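Local coordinates for protein putative acyl-CoA dehydrogenase (Burkholderia xenovorans, PDB 5JSC) that is a putative member of the acyl-CoA dehydrogenase family of flavoproteins and binds flavin-adenine dinucleotide, at residues S19-W23 with P24-P28; I86-R89 with A90-L94; A268-G271 with F272-A276; A322-D326 with Q327-V331. All blocks are in the same frame, centred on the assembly; numbering follows the deposited sequence. Where two conformers were deposited one is given.

Contact 1. Residues S19-W23 with P24-P28; sequences SALAW and PFFEP
F26 packs back against the short 3-10 turn of residues 20-22 and against W23. L21 CD2 lies over the centre of its ring, a CH-pi contact 4.3 Å from the centroid and almost on the ring normal. At the ring's edge, near its plane, F26 CE2 comes within 3.2 Å of A20 O. The indole of W23 runs alongside the phenyl in the same direction, with W23 CE3 at 4.2 Å from F26 CE2. The same A20 O accepts W23 N and sits above the indole plane toward its rim, so the oxygen lies at the edge of one ring and over the face of the other.

A type I turn from W23 to F26 positions these rings. It is closed by F26 N to W23 O, 3.0 Å, and the donor stands above the carbonyl plane although the N-H points well at the oxygen (164°). P24 suits the second position because its ring fixes phi near the value this turn needs. In F26 a chi1 of -66° keeps CG beside the backbone N and turns the phenyl back over the 3-10 turn.

Farther out, W23 rests on A315 and L316 of helix 298-325, and R31 NH1 of helix 28-44 binds L21 O. F25 points from the turn to the subunit interface, where it meets F25 of the second subunit edge-to-face.

Aromatic C-H edges carry a slight positive charge, so F26 probably adds weak electrostatic support to A20 O, whose N-H bond comes from W23. Ordinary apolar packing is thus combined with backbone bonds that use A20 O and W23 O.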
loop_
_atom_site.group_PDB
_atom_site.type_symbol
_atom_site.label_atom_id
_atom_site.label_comp_id
_atom_site.label_asym_id
_atom_site.label_seq_id
_atom_site.Cartn_x
_atom_site.Cartn_y
_atom_site.Cartn_z
ATOM N N SER C 19 -17.800 -19.378 -12.687
ATOM C CA SER C 19 -17.742 -19.614 -11.255
ATOM C C SER C 19 -16.432 -20.295 -10.873
ATOM O O SER C 19 -15.852 -21.071 -11.640
ATOM C CB SER C 19 -18.924 -20.464 -10.794
ATOM O OG SER C 19 -18.820 -21.781 -11.286
ATOM N N ALA C 20 -15.957 -19.979 -9.670
ATOM C CA ALA C 20 -14.730 -20.602 -9.189
ATOM C C ALA C 20 -14.887 -22.111 -9.070
ATOM O O ALA C 20 -13.902 -22.850 -9.194
ATOM C CB ALA C 20 -14.332 -20.008 -7.844
ATOM N N LEU C 21 -16.112 -22.588 -8.843
ATOM C CA LEU C 21 -16.316 -24.026 -8.726
ATOM C C LEU C 21 -16.040 -24.761 -10.031
ATOM O O LEU C 21 -15.853 -25.978 -10.007
ATOM C CB LEU C 21 -17.734 -24.323 -8.237
ATOM C CG LEU C 21 -17.968 -24.022 -6.759
ATOM C CD1 LEU C 21 -19.440 -24.140 -6.406
ATOM C CD2 LEU C 21 -17.125 -24.955 -5.895
ATOM N N ALA C 22 -15.991 -24.053 -11.165
ATOM C CA ALA C 22 -15.613 -24.673 -12.432
ATOM C C ALA C 22 -14.110 -24.890 -12.580
ATOM O O ALA C 22 -13.698 -25.594 -13.514
ATOM C CB ALA C 22 -16.121 -23.828 -13.604
ATOM N N TRP C 23 -13.284 -24.310 -11.705
ATOM C CA TRP C 23 -11.842 -24.469 -11.831
ATOM C C TRP C 23 -11.461 -25.943 -11.761
ATOM O O TRP C 23 -12.061 -26.706 -10.990
ATOM C CB TRP C 23 -11.091 -23.728 -10.722
ATOM C CG TRP C 23 -11.272 -22.255 -10.717
ATOM C CD1 TRP C 23 -11.721 -21.472 -11.738
ATOM C CD2 TRP C 23 -11.001 -21.381 -9.620
ATOM N NE1 TRP C 23 -11.745 -20.152 -11.342
ATOM C CE2 TRP C 23 -11.316 -20.073 -10.040
ATOM C CE3 TRP C 23 -10.548 -21.583 -8.313
ATOM C CZ2 TRP C 23 -11.175 -18.962 -9.202
ATOM C CZ3 TRP C 23 -10.405 -20.482 -7.480
ATOM C CH2 TRP C 23 -10.723 -19.188 -7.926
ATOM N N PRO C 24 -10.439 -26.365 -12.511
ATOM C CA PRO C 24 -10.029 -27.778 -12.498
ATOM C C PRO C 24 -9.305 -28.194 -11.230
ATOM O O PRO C 24 -8.906 -29.360 -11.114
ATOM C CB PRO C 24 -9.125 -27.890 -13.739
ATOM C CG PRO C 24 -8.635 -26.501 -13.978
ATOM C CD PRO C 24 -9.736 -25.578 -13.538
ATOM N N PHE C 25 -9.120 -27.280 -10.278
ATOM C CA PHE C 25 -8.766 -27.684 -8.924
ATOM C C PHE C 25 -9.852 -28.536 -8.283
ATOM O O PHE C 25 -9.561 -29.264 -7.330
ATOM C CB PHE C 25 -8.539 -26.464 -8.025
ATOM C CG PHE C 25 -7.290 -25.684 -8.319
ATOM C CD1 PHE C 25 -6.063 -26.310 -8.421
ATOM C CD2 PHE C 25 -7.343 -24.303 -8.447
ATOM C CE1 PHE C 25 -4.907 -25.578 -8.658
ATOM C CE2 PHE C 25 -6.193 -23.565 -8.692
ATOM C CZ PHE C 25 -4.975 -24.204 -8.802
ATOM N N PHE C 26 -11.099 -28.438 -8.757
ATOM C CA PHE C 26 -12.231 -29.095 -8.122
ATOM C C PHE C 26 -12.670 -30.319 -8.906
ATOM O O PHE C 26 -12.534 -30.383 -10.132
ATOM C CB PHE C 26 -13.429 -28.152 -7.996
ATOM C CG PHE C 26 -13.194 -27.006 -7.070
ATOM C CD1 PHE C 26 -13.063 -27.229 -5.707
ATOM C CD2 PHE C 26 -13.110 -25.704 -7.556
ATOM C CE1 PHE C 26 -12.851 -26.168 -4.838
ATOM C CE2 PHE C 26 -12.887 -24.634 -6.689
ATOM C CZ PHE C 26 -12.761 -24.867 -5.330
ATOM N N GLU C 27 -13.236 -31.280 -8.180
ATOM C CA GLU C 27 -13.902 -32.442 -8.747
ATOM C C GLU C 27 -15.408 -32.267 -8.676
ATOM O O GLU C 27 -15.904 -31.405 -7.947
ATOM C CB GLU C 27 -13.481 -33.706 -7.994
ATOM C CG GLU C 27 -12.041 -34.070 -8.248
ATOM C CD GLU C 27 -11.785 -34.369 -9.715
ATOM O OE1 GLU C 27 -12.691 -34.916 -10.381
ATOM O OE2 GLU C 27 -10.687 -34.042 -10.212
ATOM N N PRO C 28 -16.180 -33.055 -9.440
ATOM C CA PRO C 28 -17.645 -32.928 -9.356
ATOM C C PRO C 28 -18.187 -33.040 -7.940
ATOM O O PRO C 28 -19.119 -32.306 -7.586
ATOM C CB PRO C 28 -18.142 -34.071 -10.254
ATOM C CG PRO C 28 -17.066 -34.205 -11.275
ATOM C CD PRO C 28 -15.772 -33.949 -10.540
#

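Contact 2. Residues I86-R89 with A90-L94; sequences IDTR and AVCLL. With SO4 (sulfate ion), chain Q; SO4 (sulfate ion), chain R.
A90 N donates to D87 OD1 at 3.0 Å, the capping bond at the start of helix 88-101. The nitrogen meets the carboxylate oxygen from above its plane, and D87 can reach it because chi1 (-176°) sets CG beside its own carbonyl carbon. A90 CB lies 3.5 Å from D87 CG, and so small a methyl lets the carboxylate settle close against the first turn. D87 OD2 is held by R29 NE in a salt bridge and by H30 NE2.

V91 N makes the first regular helical bond, to D87 O, while V91 CG2 crosses to I86 CG2 at 3.9 Å, giving the residue before the cap an apolar partner. C92 N follows with a bond to T88 O. Its compact thiol suits a buried face near T263 and A267 of helix 250-286. L93 N closes onto R89 O, and L94 N goes back to A90 O.

Beside this backbone R89 bends at chi3, and its guanidinium edge grips a sulfate through NH1 to O4 (2.8 Å) and NH2 to O2 (2.9 Å), while NE forms a salt bridge with D326 OD2. T88 OG1 bonds to D326 OD1. A second sulfate takes I86 N on its O4 at 2.6 Å. Both ions probably come from the crystallisation liquor.

Such an aspartate N-cap is a classic helix start, here opening helix 88-101, whose first turns are buried, in the family's N-terminal domain.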
loop_
_atom_site.group_PDB
_atom_site.type_symbol
_atom_site.label_atom_id
_atom_site.label_comp_id
_atom_site.label_asym_id
_atom_site.label_seq_id
_atom_site.Cartn_x
_atom_site.Cartn_y
_atom_site.Cartn_z
ATOM N N ILE C 86 -8.059 -36.654 4.744
ATOM C CA ILE C 86 -8.895 -35.472 4.906
ATOM C C ILE C 86 -8.877 -34.719 3.585
ATOM O O ILE C 86 -7.808 -34.336 3.097
ATOM C CB ILE C 86 -8.407 -34.595 6.073
ATOM C CG1 ILE C 86 -8.663 -35.325 7.403
ATOM C CG2 ILE C 86 -9.086 -33.218 6.035
ATOM C CD1 ILE C 86 -7.953 -34.736 8.589
ATOM N N ASP C 87 -10.059 -34.539 2.994
ATOM C CA ASP C 87 -10.243 -33.821 1.733
ATOM C C ASP C 87 -10.132 -32.329 2.032
ATOM O O ASP C 87 -11.084 -31.714 2.521
ATOM C CB ASP C 87 -11.597 -34.200 1.130
ATOM C CG ASP C 87 -11.862 -33.581 -0.237
ATOM O OD1 ASP C 87 -11.240 -32.565 -0.601
ATOM O OD2 ASP C 87 -12.735 -34.123 -0.956
ATOM N N THR C 88 -8.951 -31.752 1.748
ATOM C CA THR C 88 -8.697 -30.351 2.074
ATOM C C THR C 88 -9.623 -29.432 1.297
ATOM O O THR C 88 -10.108 -28.430 1.832
ATOM C CB THR C 88 -7.239 -29.979 1.766
ATOM O OG1 THR C 88 -6.377 -31.071 2.106
ATOM C CG2 THR C 88 -6.828 -28.758 2.569
ATOM N N ARG C 89 -9.872 -29.749 0.028
ATOM C CA ARG C 89 -10.784 -28.924 -0.759
ATOM C C ARG C 89 -12.179 -28.916 -0.146
ATOM O O ARG C 89 -12.844 -27.871 -0.097
ATOM C CB ARG C 89 -10.826 -29.425 -2.202
ATOM C CG ARG C 89 -9.527 -29.134 -2.962
ATOM C CD ARG C 89 -9.430 -29.897 -4.274
ATOM N NE ARG C 89 -9.156 -31.308 -4.034
ATOM C CZ ARG C 89 -9.071 -32.224 -4.988
ATOM N NH1 ARG C 89 -9.257 -31.877 -6.256
ATOM N NH2 ARG C 89 -8.805 -33.489 -4.677
ATOM N N ALA C 90 -12.640 -30.073 0.330
ATOM C CA ALA C 90 -13.949 -30.134 0.969
ATOM C C ALA C 90 -13.982 -29.315 2.254
ATOM O O ALA C 90 -14.908 -28.521 2.465
ATOM C CB ALA C 90 -14.333 -31.587 1.238
ATOM N N VAL C 91 -12.982 -29.491 3.131
ATOM C CA VAL C 91 -12.964 -28.721 4.377
ATOM C C VAL C 91 -12.952 -27.224 4.081
ATOM O O VAL C 91 -13.652 -26.436 4.736
ATOM C CB VAL C 91 -11.765 -29.126 5.254
ATOM C CG1 VAL C 91 -11.653 -28.179 6.454
ATOM C CG2 VAL C 91 -11.923 -30.566 5.735
ATOM N N CYS C 92 -12.185 -26.816 3.068
ATOM C CA CYS C 92 -12.126 -25.404 2.704
ATOM C C CYS C 92 -13.469 -24.899 2.181
ATOM O O CYS C 92 -13.915 -23.809 2.560
ATOM C CB CYS C 92 -11.016 -25.181 1.678
ATOM S SG CYS C 92 -9.370 -25.245 2.421
ATOM N N LEU C 93 -14.128 -25.665 1.307
ATOM C CA LEU C 93 -15.437 -25.234 0.821
ATOM C C LEU C 93 -16.444 -25.133 1.961
ATOM O O LEU C 93 -17.313 -24.247 1.957
ATOM C CB LEU C 93 -15.943 -26.196 -0.261
ATOM C CG LEU C 93 -15.256 -26.077 -1.626
ATOM C CD1 LEU C 93 -15.621 -27.277 -2.514
ATOM C CD2 LEU C 93 -15.646 -24.779 -2.301
ATOM N N LEU C 94 -16.364 -26.045 2.936
ATOM C CA LEU C 94 -17.271 -25.978 4.082
ATOM C C LEU C 94 -17.030 -24.715 4.901
ATOM O O LEU C 94 -17.971 -23.975 5.207
ATOM C CB LEU C 94 -17.122 -27.226 4.952
ATOM C CG LEU C 94 -17.589 -28.530 4.290
ATOM C CD1 LEU C 94 -17.230 -29.710 5.171
ATOM C CD2 LEU C 94 -19.098 -28.498 4.018
HETATM S S SO4 Q . -8.097 -35.113 -7.771
HETATM O O1 SO4 Q . -8.188 -36.072 -8.868
HETATM O O2 SO4 Q . -8.762 -35.662 -6.590
HETATM O O3 SO4 Q . -6.695 -34.863 -7.456
HETATM O O4 SO4 Q . -8.735 -33.859 -8.162
HETATM S S SO4 R . -4.244 -36.761 5.080
HETATM O O1 SO4 R . -3.830 -36.720 3.685
HETATM O O2 SO4 R . -4.291 -38.163 5.505
HETATM O O3 SO4 R . -3.262 -36.038 5.885
HETATM O O4 SO4 R . -5.560 -36.159 5.216
#

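Contact 3. Residues A268-G271 with F272-A276; sequences ASLG and FARHA. With EDO (1,2-ethanediol), chain O.
L270 and R274, one helical turn apart, leave the helix in a common direction, so that L270 CD1 sits over one face of the guanidinium, 4.0 Å from R274 NE. The arginine chain runs extended from CG to NE, and the flat group at its end offers an apolar face to leucine while keeping its N-H edge for polar partners. At that edge, in the plane of the group, R274 NH2 donates to O1 of 1,2-ethanediol at 2.8 Å (160°). L270 CD2 is 3.5 Å from this same oxygen. The diol, probably from the crystallisation liquor, also bonds to E96 OE1, and E96 OE2 forms a salt bridge with R274 NE.

F272 is turned otherwise. With chi1 at -69° its CG stays beside the backbone N, and the ring lies back along the preceding turn, where F272 CD2 meets A268 O obliquely at 3.3 Å. A268 CB comes no nearer to the ring than 4.5 Å, at F272 CE2. Beyond the helix the phenyl packs on L371, L378 and A99 and also touches E374, a largely apolar setting.

The backbone is regularly helical: F272 N bonds to A268 O (3.0 Å), A273 N to S269 O, R274 N to L270 O and H275 N to G271 O. G271 keeps ordinary helical angles, so the backbone conformation itself does not demand a residue without a side chain there.

The contact therefore implies a division of labour: F272 packs on its mostly apolar neighbours, while the guanidinium, backed by L270 and paired with E96, is probably restrained at face and edge.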
loop_
_atom_site.group_PDB
_atom_site.type_symbol
_atom_site.label_atom_id
_atom_site.label_comp_id
_atom_site.label_asym_id
_atom_site.label_seq_id
_atom_site.Cartn_x
_atom_site.Cartn_y
_atom_site.Cartn_z
ATOM N N ALA C 268 -11.964 -19.662 5.379
ATOM C CA ALA C 268 -12.923 -18.889 6.170
ATOM C C ALA C 268 -12.777 -17.399 5.896
ATOM O O ALA C 268 -13.779 -16.692 5.728
ATOM C CB ALA C 268 -12.755 -19.176 7.664
ATOM N N SER C 269 -11.536 -16.908 5.835
ATOM C CA SER C 269 -11.290 -15.506 5.500
ATOM C C SER C 269 -11.945 -15.146 4.178
ATOM O O SER C 269 -12.599 -14.102 4.046
ATOM C CB SER C 269 -9.783 -15.247 5.405
ATOM O OG SER C 269 -9.117 -15.524 6.619
ATOM N N LEU C 270 -11.766 -16.013 3.186
ATOM C CA LEU C 270 -12.354 -15.815 1.870
ATOM C C LEU C 270 -13.874 -15.753 1.945
ATOM O O LEU C 270 -14.496 -14.917 1.281
ATOM C CB LEU C 270 -11.891 -16.956 0.960
ATOM C CG LEU C 270 -12.565 -17.135 -0.395
ATOM C CD1 LEU C 270 -12.334 -15.906 -1.263
ATOM C CD2 LEU C 270 -12.003 -18.392 -1.077
ATOM N N GLY C 271 -14.488 -16.642 2.731
ATOM C CA GLY C 271 -15.939 -16.600 2.889
ATOM C C GLY C 271 -16.428 -15.299 3.500
ATOM O O GLY C 271 -17.406 -14.705 3.034
ATOM N N PHE C 272 -15.762 -14.840 4.567
ATOM C CA PHE C 272 -16.091 -13.533 5.129
ATOM C C PHE C 272 -15.955 -12.438 4.072
ATOM O O PHE C 272 -16.820 -11.555 3.964
ATOM C CB PHE C 272 -15.191 -13.229 6.330
ATOM C CG PHE C 272 -15.453 -14.099 7.539
ATOM C CD1 PHE C 272 -16.753 -14.327 7.997
ATOM C CD2 PHE C 272 -14.390 -14.679 8.232
ATOM C CE1 PHE C 272 -16.985 -15.118 9.111
ATOM C CE2 PHE C 272 -14.619 -15.472 9.352
ATOM C CZ PHE C 272 -15.918 -15.699 9.789
ATOM N N ALA C 273 -14.879 -12.480 3.277
ATOM C CA ALA C 273 -14.692 -11.488 2.217
ATOM C C ALA C 273 -15.815 -11.551 1.186
ATOM O O ALA C 273 -16.303 -10.510 0.722
ATOM C CB ALA C 273 -13.330 -11.672 1.546
ATOM N N ARG C 274 -16.236 -12.762 0.799
ATOM C CA ARG C 274 -17.319 -12.856 -0.174
ATOM C C ARG C 274 -18.608 -12.263 0.373
ATOM O O ARG C 274 -19.381 -11.643 -0.371
ATOM C CB ARG C 274 -17.545 -14.310 -0.589
ATOM C CG ARG C 274 -16.430 -14.891 -1.444
ATOM C CD ARG C 274 -16.934 -16.136 -2.160
ATOM N NE ARG C 274 -15.889 -16.896 -2.855
ATOM C CZ ARG C 274 -15.418 -16.611 -4.067
ATOM N NH1 ARG C 274 -15.857 -15.546 -4.719
ATOM N NH2 ARG C 274 -14.493 -17.391 -4.628
ATOM N N HIS C 275 -18.870 -12.448 1.670
ATOM C CA HIS C 275 -20.043 -11.812 2.264
ATOM C C HIS C 275 -19.934 -10.294 2.163
ATOM O O HIS C 275 -20.887 -9.616 1.756
ATOM C CB HIS C 275 -20.192 -12.269 3.719
ATOM C CG HIS C 275 -21.504 -11.908 4.342
ATOM N ND1 HIS C 275 -21.839 -12.275 5.628
ATOM C CD2 HIS C 275 -22.560 -11.206 3.865
ATOM C CE1 HIS C 275 -23.050 -11.824 5.912
ATOM N NE2 HIS C 275 -23.513 -11.180 4.858
ATOM N N ALA C 276 -18.761 -9.742 2.493
ATOM C CA ALA C 276 -18.573 -8.294 2.389
ATOM C C ALA C 276 -18.730 -7.817 0.951
ATOM O O ALA C 276 -19.289 -6.739 0.702
ATOM C CB ALA C 276 -17.193 -7.908 2.933
HETATM C C1 EDO O . -14.179 -21.018 -4.515
HETATM O O1 EDO O . -13.955 -19.966 -3.579
HETATM C C2 EDO O . -15.507 -21.699 -4.220
HETATM O O2 EDO O . -16.498 -20.715 -3.914
#

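Contact 4. Residues A322-D326 with Q327-V331; sequences AWLRD and QGENV. With SO4 (sulfate ion), chain Q.
A Schellman motif ends helix 298-325 here, and next to it the Q327 amide folds back over the indole of W323. Q327 NE2 donates to W323 O at 3.1 Å (158°) and to O3 of a sulfate at 2.8 Å. W323 O lies in the amide plane, so the bond to it does not lift the amide off the indole, and the two planes stack, 16° apart, with NE2 over one face toward the rim. Q327 CG makes a CH-pi contact 4.0 Å from the centroid of the six-membered ring. In Q327 chi1 (-50°) sets CG beside the backbone N, and a bend at chi2 folds the chain back. Glutamine suits the place because it is flat, and a single nitrogen serves two acceptors.

In the motif itself G328 N binds R325 O at 2.9 Å, closing a type I turn, and E329 N makes a weak, long bond of 3.5 Å to L324 O, which also accepts Q327 N. G328 has a positive phi, where a side chain would be jammed against the preceding carbonyl oxygen; glycine is the natural residue.

Past the turn the chain returns along the helix. L324 and V331 run alongside in opposite senses, L324 CG against V331 CG1, and L324 CD1 rests on the aliphatic base of E329, 3.7 Å from E329 CB. On the second subunit, P24 packs on W323 and H18 touches L324 and E329. V331 CG1 approaches R325 N to 3.5 Å, and R325 CA points its hydrogen almost straight at E329 O, 3.5 Å away.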
loop_
_atom_site.group_PDB
_atom_site.type_symbol
_atom_site.label_atom_id
_atom_site.label_comp_id
_atom_site.label_asym_id
_atom_site.label_seq_id
_atom_site.Cartn_x
_atom_site.Cartn_y
_atom_site.Cartn_z
ATOM N N ALA C 322 -5.127 -26.285 -1.294
ATOM C CA ALA C 322 -5.953 -27.437 -0.935
ATOM C C ALA C 322 -5.821 -28.547 -1.970
ATOM O O ALA C 322 -5.668 -29.724 -1.612
ATOM C CB ALA C 322 -7.415 -27.012 -0.773
ATOM N N TRP C 323 -5.844 -28.188 -3.255
ATOM C CA TRP C 323 -5.635 -29.181 -4.306
ATOM C C TRP C 323 -4.278 -29.865 -4.149
ATOM O O TRP C 323 -4.167 -31.095 -4.271
ATOM C CB TRP C 323 -5.762 -28.515 -5.682
ATOM C CG TRP C 323 -5.266 -29.377 -6.800
ATOM C CD1 TRP C 323 -5.980 -30.320 -7.497
ATOM C CD2 TRP C 323 -3.941 -29.402 -7.332
ATOM N NE1 TRP C 323 -5.175 -30.924 -8.433
ATOM C CE2 TRP C 323 -3.917 -30.382 -8.352
ATOM C CE3 TRP C 323 -2.765 -28.690 -7.050
ATOM C CZ2 TRP C 323 -2.767 -30.665 -9.090
ATOM C CZ3 TRP C 323 -1.620 -28.978 -7.790
ATOM C CH2 TRP C 323 -1.637 -29.953 -8.800
ATOM N N LEU C 324 -3.233 -29.085 -3.866
ATOM C CA LEU C 324 -1.893 -29.648 -3.755
ATOM C C LEU C 324 -1.790 -30.612 -2.578
ATOM O O LEU C 324 -1.222 -31.709 -2.711
ATOM C CB LEU C 324 -0.870 -28.517 -3.635
ATOM C CG LEU C 324 0.594 -28.943 -3.546
ATOM C CD1 LEU C 324 0.979 -29.864 -4.710
ATOM C CD2 LEU C 324 1.492 -27.698 -3.502
ATOM N N ARG C 325 -2.336 -30.234 -1.421
ATOM C CA ARG C 325 -2.320 -31.152 -0.288
ATOM C C ARG C 325 -3.089 -32.424 -0.617
ATOM O O ARG C 325 -2.694 -33.526 -0.197
ATOM C CB ARG C 325 -2.907 -30.485 0.957
ATOM C CG ARG C 325 -2.629 -31.290 2.207
ATOM C CD ARG C 325 -3.400 -30.854 3.455
ATOM N NE ARG C 325 -3.242 -31.915 4.435
ATOM C CZ ARG C 325 -4.116 -32.892 4.663
ATOM N NH1 ARG C 325 -5.285 -32.919 4.049
ATOM N NH2 ARG C 325 -3.833 -33.821 5.557
ATOM N N ASP C 326 -4.156 -32.300 -1.405
ATOM C CA ASP C 326 -4.958 -33.450 -1.808
ATOM C C ASP C 326 -4.287 -34.307 -2.876
ATOM O O ASP C 326 -4.850 -35.346 -3.259
ATOM C CB ASP C 326 -6.333 -32.975 -2.290
ATOM C CG ASP C 326 -7.196 -32.453 -1.152
ATOM O OD1 ASP C 326 -6.879 -32.740 0.027
ATOM O OD2 ASP C 326 -8.207 -31.774 -1.421
ATOM N N GLN C 327 -3.115 -33.908 -3.368
ATOM C CA GLN C 327 -2.271 -34.791 -4.162
ATOM C C GLN C 327 -1.328 -35.600 -3.286
ATOM O O GLN C 327 -0.550 -36.417 -3.805
ATOM C CB GLN C 327 -1.453 -33.992 -5.187
ATOM C CG GLN C 327 -2.273 -33.024 -6.031
ATOM C CD GLN C 327 -3.444 -33.702 -6.709
ATOM O OE1 GLN C 327 -3.268 -34.585 -7.555
ATOM N NE2 GLN C 327 -4.654 -33.297 -6.335
ATOM N N GLY C 328 -1.388 -35.394 -1.972
ATOM C CA GLY C 328 -0.479 -36.042 -1.054
ATOM C C GLY C 328 0.802 -35.285 -0.807
ATOM O O GLY C 328 1.762 -35.870 -0.298
ATOM N N GLU C 329 0.857 -34.007 -1.157
ATOM C CA GLU C 329 2.078 -33.228 -1.038
ATOM C C GLU C 329 2.045 -32.355 0.208
ATOM O O GLU C 329 0.981 -31.952 0.683
ATOM C CB GLU C 329 2.284 -32.354 -2.276
ATOM C CG GLU C 329 2.476 -33.170 -3.534
ATOM C CD GLU C 329 3.802 -33.896 -3.533
ATOM O OE1 GLU C 329 4.839 -33.233 -3.324
ATOM O OE2 GLU C 329 3.808 -35.129 -3.726
ATOM N N ASN C 330 3.237 -32.061 0.718
ATOM C CA ASN C 330 3.388 -31.088 1.789
ATOM C C ASN C 330 3.005 -29.705 1.286
ATOM O O ASN C 330 3.327 -29.336 0.156
ATOM C CB ASN C 330 4.840 -31.082 2.265
ATOM C CG ASN C 330 5.140 -29.955 3.220
ATOM O OD1 ASN C 330 5.460 -28.828 2.807
ATOM N ND2 ASN C 330 5.055 -30.250 4.512
ATOM N N VAL C 331 2.321 -28.926 2.128
ATOM C CA VAL C 331 1.929 -27.583 1.710
ATOM C C VAL C 331 2.324 -26.529 2.740
ATOM O O VAL C 331 1.645 -25.506 2.867
ATOM C CB VAL C 331 0.417 -27.499 1.416
ATOM C CG1 VAL C 331 0.067 -28.285 0.165
ATOM C CG2 VAL C 331 -0.414 -27.968 2.617
HETATM S S SO4 Q . -8.097 -35.113 -7.771
HETATM O O1 SO4 Q . -8.188 -36.072 -8.868
HETATM O O2 SO4 Q . -8.762 -35.662 -6.590
HETATM O O3 SO4 Q . -6.695 -34.863 -7.456
HETATM O O4 SO4 Q . -8.735 -33.859 -8.162
#

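In the fold
All four contacts are local, each closing no more than a turn; they follow in series, and none nests in or crosses another. From the N terminus, contact 1 shapes the turn leading into helix 28-44, contact 2 starts helix 88-101, contact 3 lies within helix 250-286, and contact 4 ends helix 298-325. Contact 1 packs on contact 2 where F26 and L21 meet L93, touches contact 3 through A20, and reaches contact 4 through F25 against W323. T88 and R89 of contact 2 bind D326 of contact 4, joining the N- and C-terminal family regions, and the two also share a sulfate. Contacts 1 and 4 both meet the second subunit.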